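Local structure of MAU2 chromatid cohesion factor homolog (Saccharomyces cerevisiae, 4XDN) at residues W392-V401 / Q420-G428; I583-C594 / Q604-C615. The protein forms a complex with SCC2 that is required for the association of cohesin with chromosomes, and takes part in sister chromatid cohesion. All blocks are in the same frame, centred on the assembly; numbering follows the deposited sequence.

Interaction 1: W392-V401 / Q420-G428; sequences WEQTLLKGAV and QAMKVQFEG
In the all-helical scaffold of this cohesin loading factor, Trp392 and Thr395, near the end of the long helix 369-398, meet Met422 and Phe426 of helix 415-426. The short helical segments run nearly parallel, 13° apart, but their axes stay 12.6 Å apart, so the chain that leaves the first helix through Gly399, Ala400 and Val401 fills part of the gap. Met422 reaches across with its thioether, and the bend at its last torsion (chi3 54°) brings the methyl over the indole: CE lies 4.2 Å from the centroid of the six-membered ring of Trp392. The sulfur sits obliquely beside the same ring, with SD 3.5 Å from CH2 of Trp392, a Met-aromatic contact. The indole NE1 is held from outside, bonded to the backbone of the other protein's chain, probably SCC2. Further along, CG2 of Thr395 comes within 3.7 Å of CE2 of Phe426, while its hydroxyl bonds back to Val391 O. Gly399, with positive phi, turns the chain across one face of the Phe426 ring, and its carbonyl O lies 3.2 Å from Phe426 CE1. CA of Ala400 follows over that face, 4.2 Å from the ring centroid and 11° off the normal, as a CH-pi contact. Val401 approaches the ring obliquely, CG2 being 4.0 Å from CD2 of Phe426, and sets CB 4.0 Å from CB of Lys423. NZ of Lys423 forms a salt bridge with OE2 of Glu427, one turn on. No hydrogen bond joins the segments; apolar, sulfur and ring contacts hold them. The contact belongs to the all-helical, TPR-like superhelix of the Scc4/Mau2 family, here with linker residues Gly399-Val401 packed between two near-parallel helices.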
loop_
_atom_site.group_PDB
_atom_site.type_symbol
_atom_site.label_atom_id
_atom_site.label_comp_id
_atom_site.label_asym_id
_atom_site.label_seq_id
_atom_site.Cartn_x
_atom_site.Cartn_y
_atom_site.Cartn_z
ATOM N N TRP A 392 -14.752 9.743 3.803
ATOM C CA TRP A 392 -14.953 8.756 4.854
ATOM C C TRP A 392 -15.187 9.427 6.201
ATOM O O TRP A 392 -16.080 9.029 6.951
ATOM C CB TRP A 392 -13.764 7.803 4.958
ATOM C CG TRP A 392 -14.108 6.586 5.758
ATOM C CD1 TRP A 392 -14.037 6.447 7.112
ATOM C CD2 TRP A 392 -14.605 5.341 5.251
ATOM N NE1 TRP A 392 -14.452 5.190 7.483
ATOM C CE2 TRP A 392 -14.806 4.491 6.358
ATOM C CE3 TRP A 392 -14.897 4.861 3.971
ATOM C CZ2 TRP A 392 -15.282 3.189 6.222
ATOM C CZ3 TRP A 392 -15.369 3.567 3.839
ATOM C CH2 TRP A 392 -15.558 2.747 4.959
ATOM N N GLU A 393 -14.390 10.445 6.511
ATOM C CA GLU A 393 -14.521 11.121 7.793
ATOM C C GLU A 393 -15.862 11.849 7.885
ATOM O O GLU A 393 -16.463 11.917 8.954
ATOM C CB GLU A 393 -13.374 12.109 8.020
ATOM C CG GLU A 393 -13.365 12.671 9.438
ATOM C CD GLU A 393 -12.210 13.613 9.709
ATOM O OE1 GLU A 393 -11.534 14.033 8.746
ATOM O OE2 GLU A 393 -11.984 13.933 10.896
ATOM N N GLN A 394 -16.325 12.389 6.761
ATOM C CA GLN A 394 -17.623 13.056 6.712
ATOM C C GLN A 394 -18.750 12.057 6.933
ATOM O O GLN A 394 -19.734 12.361 7.611
ATOM C CB GLN A 394 -17.814 13.775 5.375
ATOM C CG GLN A 394 -17.306 15.209 5.360
ATOM C CD GLN A 394 -18.057 16.112 6.322
ATOM O OE1 GLN A 394 -17.451 16.855 7.095
ATOM N NE2 GLN A 394 -19.383 16.058 6.273
ATOM N N THR A 395 -18.602 10.869 6.356
ATOM C CA THR A 395 -19.594 9.812 6.512
ATOM C C THR A 395 -19.712 9.402 7.974
ATOM O O THR A 395 -20.818 9.208 8.485
ATOM C CB THR A 395 -19.240 8.576 5.653
ATOM O OG1 THR A 395 -19.209 8.947 4.271
ATOM C CG2 THR A 395 -20.265 7.464 5.843
ATOM N N LEU A 396 -18.572 9.273 8.642
ATOM C CA LEU A 396 -18.552 8.977 10.070
ATOM C C LEU A 396 -19.229 10.087 10.864
ATOM O O LEU A 396 -19.983 9.826 11.800
ATOM C CB LEU A 396 -17.117 8.795 10.563
ATOM C CG LEU A 396 -16.624 7.361 10.754
ATOM C CD1 LEU A 396 -15.127 7.363 11.012
ATOM C CD2 LEU A 396 -17.363 6.688 11.900
ATOM N N LEU A 397 -18.952 11.329 10.480
ATOM C CA LEU A 397 -19.449 12.486 11.214
ATOM C C LEU A 397 -20.950 12.684 11.025
ATOM O O LEU A 397 -21.665 12.960 11.986
ATOM C CB LEU A 397 -18.702 13.751 10.779
ATOM C CG LEU A 397 -19.116 15.055 11.468
ATOM C CD1 LEU A 397 -18.819 15.004 12.961
ATOM C CD2 LEU A 397 -18.424 16.250 10.817
ATOM N N LYS A 398 -21.420 12.530 9.790
ATOM C CA LYS A 398 -22.788 12.909 9.435
ATOM C C LYS A 398 -23.752 11.728 9.338
ATOM O O LYS A 398 -24.967 11.904 9.437
ATOM C CB LYS A 398 -22.786 13.669 8.105
ATOM C CG LYS A 398 -21.982 14.962 8.126
ATOM C CD LYS A 398 -22.474 15.892 9.221
ATOM C CE LYS A 398 -21.999 17.320 9.010
ATOM N NZ LYS A 398 -22.629 18.248 9.994
ATOM N N GLY A 399 -23.219 10.527 9.139
ATOM C CA GLY A 399 -24.056 9.354 8.975
ATOM C C GLY A 399 -24.751 9.350 7.626
ATOM O O GLY A 399 -25.928 9.005 7.518
ATOM N N ALA A 400 -24.013 9.749 6.596
ATOM C CA ALA A 400 -24.513 9.757 5.226
ATOM C C ALA A 400 -23.338 9.778 4.259
ATOM O O ALA A 400 -22.230 10.151 4.637
ATOM C CB ALA A 400 -25.420 10.952 4.991
ATOM N N VAL A 401 -23.583 9.377 3.014
ATOM C CA VAL A 401 -22.549 9.371 1.980
ATOM C C VAL A 401 -22.926 10.315 0.843
ATOM O O VAL A 401 -23.964 10.141 0.205
ATOM C CB VAL A 401 -22.324 7.952 1.415
ATOM C CG1 VAL A 401 -21.212 7.953 0.371
ATOM C CG2 VAL A 401 -21.997 6.977 2.537
ATOM N N GLN A 420 -20.453 3.185 -2.045
ATOM C CA GLN A 420 -21.756 3.078 -2.686
ATOM C C GLN A 420 -22.639 2.076 -1.947
ATOM O O GLN A 420 -23.841 2.289 -1.799
ATOM C CB GLN A 420 -21.597 2.672 -4.153
ATOM C CG GLN A 420 -22.909 2.419 -4.883
ATOM C CD GLN A 420 -23.868 3.592 -4.798
ATOM O OE1 GLN A 420 -23.449 4.750 -4.731
ATOM N NE2 GLN A 420 -25.163 3.298 -4.795
ATOM N N ALA A 421 -22.036 0.986 -1.481
ATOM C CA ALA A 421 -22.766 -0.035 -0.740
ATOM C C ALA A 421 -23.261 0.523 0.589
ATOM O O ALA A 421 -24.390 0.261 1.006
ATOM C CB ALA A 421 -21.887 -1.253 -0.506
ATOM N N MET A 422 -22.401 1.293 1.249
ATOM C CA MET A 422 -22.748 1.926 2.512
ATOM C C MET A 422 -23.872 2.933 2.307
ATOM O O MET A 422 -24.719 3.118 3.183
ATOM C CB MET A 422 -21.523 2.611 3.119
ATOM C CG MET A 422 -20.435 1.644 3.550
ATOM S SD MET A 422 -18.839 2.438 3.823
ATOM C CE MET A 422 -19.285 3.719 4.993
ATOM N N LYS A 423 -23.876 3.577 1.146
ATOM C CA LYS A 423 -24.917 4.543 0.819
ATOM C C LYS A 423 -26.268 3.845 0.725
ATOM O O LYS A 423 -27.281 4.373 1.180
ATOM C CB LYS A 423 -24.596 5.265 -0.492
ATOM C CG LYS A 423 -25.622 6.317 -0.879
ATOM C CD LYS A 423 -25.081 7.263 -1.939
ATOM C CE LYS A 423 -26.059 8.395 -2.224
ATOM N NZ LYS A 423 -27.343 7.902 -2.799
ATOM N N VAL A 424 -26.273 2.651 0.141
ATOM C CA VAL A 424 -27.497 1.871 0.026
ATOM C C VAL A 424 -27.971 1.425 1.405
ATOM O O VAL A 424 -29.164 1.490 1.705
ATOM C CB VAL A 424 -27.301 0.639 -0.880
ATOM C CG1 VAL A 424 -28.537 -0.263 -0.856
ATOM C CG2 VAL A 424 -27.000 1.075 -2.298
ATOM N N GLN A 425 -27.038 0.977 2.242
ATOM C CA GLN A 425 -27.386 0.517 3.582
ATOM C C GLN A 425 -27.962 1.665 4.403
ATOM O O GLN A 425 -28.958 1.494 5.098
ATOM C CB GLN A 425 -26.171 -0.082 4.297
ATOM C CG GLN A 425 -26.530 -0.765 5.613
ATOM C CD GLN A 425 -25.324 -1.268 6.384
ATOM O OE1 GLN A 425 -24.190 -1.198 5.910
ATOM N NE2 GLN A 425 -25.567 -1.783 7.586
ATOM N N PHE A 426 -27.330 2.833 4.314
ATOM C CA PHE A 426 -27.826 4.031 4.986
ATOM C C PHE A 426 -29.272 4.329 4.596
ATOM O O PHE A 426 -30.056 4.807 5.415
ATOM C CB PHE A 426 -26.951 5.242 4.652
ATOM C CG PHE A 426 -25.835 5.483 5.631
ATOM C CD1 PHE A 426 -26.106 5.719 6.969
ATOM C CD2 PHE A 426 -24.517 5.500 5.206
ATOM C CE1 PHE A 426 -25.084 5.949 7.866
ATOM C CE2 PHE A 426 -23.491 5.731 6.102
ATOM C CZ PHE A 426 -23.776 5.958 7.434
ATOM N N GLU A 427 -29.614 4.051 3.341
ATOM C CA GLU A 427 -30.955 4.317 2.827
ATOM C C GLU A 427 -31.920 3.169 3.098
ATOM O O GLU A 427 -32.987 3.088 2.493
ATOM C CB GLU A 427 -30.883 4.598 1.332
ATOM C CG GLU A 427 -30.127 5.892 0.993
ATOM C CD GLU A 427 -29.882 6.046 -0.484
ATOM O OE1 GLU A 427 -30.137 5.072 -1.236
ATOM O OE2 GLU A 427 -29.441 7.137 -0.909
ATOM N N GLY A 428 -31.543 2.287 4.014
ATOM C CA GLY A 428 -32.396 1.177 4.388
ATOM C C GLY A 428 -32.564 0.158 3.276
ATOM O O GLY A 428 -33.461 -0.681 3.329
#

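Interaction 2: I583-C594 / Q604-C615; sequences IYAISAKCFDMC and QYVIGIWHLMNC
Ser587 carries OG between its backbone N and carbonyl carbon (chi1 55°), and His611 holds CG anti to its backbone N (chi1 -173°); the two therefore meet inside an antiparallel helical hairpin, 583-593 against 604-615. The axes pass 8.9 Å apart at 157°. ND1 of His611 donates to Ser587 OG over 2.8 Å, almost in the imidazole plane, and ND2 of Asn614 adds a weak bond to the same oxygen at 3.2 Å. The hydroxyl proton can turn to the carbonyls of Ile583 or Tyr584, so this buried oxygen is well supplied with partners. Three knobs fit into holes around it. His611 sits among Tyr584, Ser587, Ala588 and Phe591; Trp610 among Ile583, Ile586, Ser587 and Cys590, with Ser587 CB over its face, 3.7 Å from the centroid of the six-membered ring. Phe591 fits among Gln604, Ile607, Gly608 and His611, and its CE1 reaches 3.3 Å from CA of Gly608, where the lack of a side chain makes room. Tyr584 lies obliquely to the imidazole, CE1 to CE1 of His611 being 3.5 Å, and takes SG of Cys615 at its ring edge. Helix 621-638 packs beside Phe591 and His611, helix 562-575 beside Trp610. Near the turn, the extended Gln604 points its amide NE2 at Phe591 O, a nearly straight bond of 3.0 Å.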
loop_
_atom_site.group_PDB
_atom_site.type_symbol
_atom_site.label_atom_id
_atom_site.label_comp_id
_atom_site.label_asym_id
_atom_site.label_seq_id
_atom_site.Cartn_x
_atom_site.Cartn_y
_atom_site.Cartn_z
ATOM N N ILE A 583 -24.943 1.107 36.613
ATOM C CA ILE A 583 -25.738 0.903 35.407
ATOM C C ILE A 583 -26.328 2.225 34.928
ATOM O O ILE A 583 -26.318 2.517 33.732
ATOM C CB ILE A 583 -26.874 -0.120 35.645
ATOM C CG1 ILE A 583 -26.286 -1.515 35.859
ATOM C CG2 ILE A 583 -27.836 -0.161 34.457
ATOM C CD1 ILE A 583 -27.268 -2.524 36.423
ATOM N N TYR A 584 -26.835 3.022 35.864
ATOM C CA TYR A 584 -27.430 4.312 35.527
ATOM C C TYR A 584 -26.401 5.265 34.926
ATOM O O TYR A 584 -26.673 5.940 33.934
ATOM C CB TYR A 584 -28.060 4.955 36.765
ATOM C CG TYR A 584 -28.584 6.349 36.509
ATOM C CD1 TYR A 584 -29.869 6.549 36.022
ATOM C CD2 TYR A 584 -27.793 7.466 36.747
ATOM C CE1 TYR A 584 -30.352 7.820 35.781
ATOM C CE2 TYR A 584 -28.267 8.739 36.509
ATOM C CZ TYR A 584 -29.546 8.910 36.026
ATOM O OH TYR A 584 -30.024 10.179 35.788
ATOM N N ALA A 585 -25.223 5.322 35.538
ATOM C CA ALA A 585 -24.172 6.226 35.093
ATOM C C ALA A 585 -23.714 5.874 33.681
ATOM O O ALA A 585 -23.469 6.755 32.859
ATOM C CB ALA A 585 -23.000 6.187 36.059
ATOM N N ILE A 586 -23.616 4.579 33.404
ATOM C CA ILE A 586 -23.187 4.101 32.096
ATOM C C ILE A 586 -24.261 4.351 31.041
ATOM O O ILE A 586 -23.961 4.804 29.935
ATOM C CB ILE A 586 -22.850 2.595 32.135
ATOM C CG1 ILE A 586 -21.676 2.343 33.081
ATOM C CG2 ILE A 586 -22.504 2.079 30.742
ATOM C CD1 ILE A 586 -21.598 0.927 33.582
ATOM N N SER A 587 -25.510 4.051 31.382
ATOM C CA SER A 587 -26.614 4.241 30.450
ATOM C C SER A 587 -26.774 5.719 30.113
ATOM O O SER A 587 -27.025 6.078 28.962
ATOM C CB SER A 587 -27.914 3.681 31.031
ATOM O OG SER A 587 -28.179 4.247 32.300
ATOM N N ALA A 588 -26.615 6.575 31.118
ATOM C CA ALA A 588 -26.702 8.016 30.909
ATOM C C ALA A 588 -25.620 8.475 29.940
ATOM O O ALA A 588 -25.876 9.272 29.040
ATOM C CB ALA A 588 -26.574 8.754 32.225
ATOM N N LYS A 589 -24.411 7.959 30.128
ATOM C CA LYS A 589 -23.275 8.350 29.305
ATOM C C LYS A 589 -23.457 7.865 27.872
ATOM O O LYS A 589 -23.232 8.618 26.927
ATOM C CB LYS A 589 -21.974 7.800 29.892
ATOM C CG LYS A 589 -20.715 8.265 29.174
ATOM C CD LYS A 589 -20.515 9.766 29.298
ATOM C CE LYS A 589 -19.222 10.208 28.634
ATOM N NZ LYS A 589 -19.008 11.675 28.757
ATOM N N CYS A 590 -23.865 6.608 27.720
ATOM C CA CYS A 590 -24.153 6.045 26.405
ATOM C C CYS A 590 -25.191 6.886 25.683
ATOM O O CYS A 590 -25.022 7.234 24.515
ATOM C CB CYS A 590 -24.661 4.606 26.520
ATOM S SG CYS A 590 -23.422 3.374 26.950
ATOM N N PHE A 591 -26.261 7.209 26.402
ATOM C CA PHE A 591 -27.383 7.963 25.856
ATOM C C PHE A 591 -26.910 9.294 25.291
ATOM O O PHE A 591 -27.226 9.649 24.154
ATOM C CB PHE A 591 -28.435 8.188 26.953
ATOM C CG PHE A 591 -29.815 8.531 26.443
ATOM C CD1 PHE A 591 -30.273 8.063 25.221
ATOM C CD2 PHE A 591 -30.664 9.313 27.213
ATOM C CE1 PHE A 591 -31.545 8.380 24.774
ATOM C CE2 PHE A 591 -31.934 9.633 26.770
ATOM C CZ PHE A 591 -32.377 9.166 25.553
ATOM N N ASP A 592 -26.133 10.020 26.088
ATOM C CA ASP A 592 -25.684 11.350 25.708
ATOM C C ASP A 592 -24.612 11.309 24.620
ATOM O O ASP A 592 -24.541 12.207 23.788
ATOM C CB ASP A 592 -25.151 12.099 26.930
ATOM C CG ASP A 592 -24.805 13.543 26.621
ATOM O OD1 ASP A 592 -25.723 14.389 26.622
ATOM O OD2 ASP A 592 -23.616 13.834 26.377
ATOM N N MET A 593 -23.788 10.263 24.624
ATOM C CA MET A 593 -22.671 10.153 23.685
ATOM C C MET A 593 -23.133 10.130 22.227
ATOM O O MET A 593 -22.435 10.619 21.343
ATOM C CB MET A 593 -21.853 8.891 23.976
ATOM C CG MET A 593 -20.912 8.992 25.173
ATOM S SD MET A 593 -19.224 9.458 24.745
ATOM C CE MET A 593 -19.372 11.237 24.582
ATOM N N CYS A 594 -24.314 9.565 21.990
ATOM C CA CYS A 594 -24.838 9.382 20.638
ATOM C C CYS A 594 -24.964 10.679 19.838
ATOM O O CYS A 594 -25.030 10.647 18.609
ATOM C CB CYS A 594 -26.210 8.705 20.699
ATOM S SG CYS A 594 -26.180 6.969 21.204
ATOM N N GLN A 604 -29.443 5.592 19.527
ATOM C CA GLN A 604 -29.729 6.389 20.717
ATOM C C GLN A 604 -31.098 6.042 21.291
ATOM O O GLN A 604 -31.290 6.034 22.507
ATOM C CB GLN A 604 -29.663 7.885 20.392
ATOM C CG GLN A 604 -29.636 8.789 21.624
ATOM C CD GLN A 604 -29.541 10.264 21.269
ATOM O OE1 GLN A 604 -30.081 10.704 20.258
ATOM N NE2 GLN A 604 -28.845 11.033 22.100
ATOM N N TYR A 605 -32.049 5.756 20.406
ATOM C CA TYR A 605 -33.398 5.387 20.819
ATOM C C TYR A 605 -33.381 4.085 21.622
ATOM O O TYR A 605 -33.970 4.007 22.699
ATOM C CB TYR A 605 -34.308 5.251 19.595
ATOM C CG TYR A 605 -35.706 4.765 19.911
ATOM C CD1 TYR A 605 -36.663 5.628 20.428
ATOM C CD2 TYR A 605 -36.070 3.443 19.687
ATOM C CE1 TYR A 605 -37.940 5.190 20.715
ATOM C CE2 TYR A 605 -37.342 2.995 19.969
ATOM C CZ TYR A 605 -38.275 3.871 20.484
ATOM O OH TYR A 605 -39.546 3.426 20.767
ATOM N N VAL A 606 -32.700 3.071 21.099
ATOM C CA VAL A 606 -32.582 1.791 21.789
ATOM C C VAL A 606 -31.868 1.982 23.128
ATOM O O VAL A 606 -32.289 1.434 24.147
ATOM C CB VAL A 606 -31.833 0.755 20.921
ATOM C CG1 VAL A 606 -31.581 -0.548 21.692
ATOM C CG2 VAL A 606 -32.626 0.471 19.654
ATOM N N ILE A 607 -30.793 2.764 23.119
ATOM C CA ILE A 607 -30.090 3.115 24.348
ATOM C C ILE A 607 -31.037 3.855 25.284
ATOM O O ILE A 607 -30.978 3.694 26.502
ATOM C CB ILE A 607 -28.852 4.005 24.072
ATOM C CG1 ILE A 607 -27.912 3.328 23.062
ATOM C CG2 ILE A 607 -28.140 4.357 25.385
ATOM C CD1 ILE A 607 -26.612 2.801 23.631
ATOM N N GLY A 608 -31.908 4.673 24.703
ATOM C CA GLY A 608 -32.866 5.442 25.474
ATOM C C GLY A 608 -33.860 4.558 26.202
ATOM O O GLY A 608 -34.229 4.843 27.341
ATOM N N ILE A 609 -34.299 3.487 25.545
ATOM C CA ILE A 609 -35.213 2.537 26.170
ATOM C C ILE A 609 -34.552 1.941 27.407
ATOM O O ILE A 609 -35.174 1.819 28.458
ATOM C CB ILE A 609 -35.620 1.398 25.205
ATOM C CG1 ILE A 609 -36.368 1.966 23.997
ATOM C CG2 ILE A 609 -36.497 0.366 25.925
ATOM C CD1 ILE A 609 -36.645 0.950 22.907
ATOM N N TRP A 610 -33.283 1.575 27.264
ATOM C CA TRP A 610 -32.523 0.984 28.356
ATOM C C TRP A 610 -32.383 1.964 29.512
ATOM O O TRP A 610 -32.587 1.608 30.671
ATOM C CB TRP A 610 -31.142 0.550 27.863
ATOM C CG TRP A 610 -30.255 0.020 28.938
ATOM C CD1 TRP A 610 -30.607 -0.813 29.960
ATOM C CD2 TRP A 610 -28.861 0.293 29.103
ATOM N NE1 TRP A 610 -29.516 -1.078 30.750
ATOM C CE2 TRP A 610 -28.430 -0.411 30.244
ATOM C CE3 TRP A 610 -27.933 1.063 28.396
ATOM C CZ2 TRP A 610 -27.112 -0.370 30.692
ATOM C CZ3 TRP A 610 -26.627 1.102 28.843
ATOM C CH2 TRP A 610 -26.229 0.392 29.982
ATOM N N HIS A 611 -32.035 3.202 29.189
ATOM C CA HIS A 611 -31.842 4.222 30.208
ATOM C C HIS A 611 -33.151 4.540 30.931
ATOM O O HIS A 611 -33.150 4.791 32.135
ATOM C CB HIS A 611 -31.262 5.494 29.594
ATOM C CG HIS A 611 -30.893 6.528 30.610
ATOM N ND1 HIS A 611 -29.890 6.333 31.535
ATOM C CD2 HIS A 611 -31.406 7.756 30.861
ATOM C CE1 HIS A 611 -29.797 7.400 32.309
ATOM N NE2 HIS A 611 -30.705 8.277 31.921
ATOM N N LEU A 612 -34.261 4.525 30.198
ATOM C CA LEU A 612 -35.573 4.766 30.794
ATOM C C LEU A 612 -35.895 3.717 31.856
ATOM O O LEU A 612 -36.459 4.044 32.900
ATOM C CB LEU A 612 -36.666 4.775 29.721
ATOM C CG LEU A 612 -38.108 4.916 30.231
ATOM C CD1 LEU A 612 -38.300 6.218 30.992
ATOM C CD2 LEU A 612 -39.100 4.821 29.081
ATOM N N MET A 613 -35.541 2.463 31.584
ATOM C CA MET A 613 -35.757 1.388 32.548
ATOM C C MET A 613 -34.987 1.681 33.823
ATOM O O MET A 613 -35.539 1.634 34.920
ATOM C CB MET A 613 -35.321 0.033 31.983
ATOM C CG MET A 613 -36.088 -0.422 30.753
ATOM S SD MET A 613 -37.875 -0.357 30.958
ATOM C CE MET A 613 -38.324 0.680 29.562
ATOM N N ASN A 614 -33.706 1.990 33.666
ATOM C CA ASN A 614 -32.843 2.279 34.800
ATOM C C ASN A 614 -33.371 3.462 35.613
ATOM O O ASN A 614 -33.267 3.480 36.837
ATOM C CB ASN A 614 -31.420 2.546 34.312
ATOM C CG ASN A 614 -30.859 1.390 33.501
ATOM O OD1 ASN A 614 -31.143 0.224 33.778
ATOM N ND2 ASN A 614 -30.070 1.709 32.485
ATOM N N CYS A 615 -33.946 4.443 34.927
ATOM C CA CYS A 615 -34.606 5.555 35.599
ATOM C C CYS A 615 -35.842 5.063 36.340
ATOM O O CYS A 615 -36.072 5.423 37.493
ATOM C CB CYS A 615 -34.997 6.641 34.595
ATOM S SG CYS A 615 -33.610 7.549 33.882
#

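Interaction 1 closes before interaction 2 opens along the chain, and both lie on the same side of the molecule's centre. Their centres are about 25 Å apart and their nearest atoms about 8 Å, so they do not touch. A backbone hydrogen bond nevertheless connects their surroundings: Leu397, on helix 369-398, pairs with Gly598, in the link between helices 580-593 and 601-618. The end of the long helix is thus fastened to the hairpin of those two helices, near the C-terminal end. Residues of 392-401, 420-428 and 604-615 also touch the chain of another protein, probably SCC2, so these helices contribute to its binding surface.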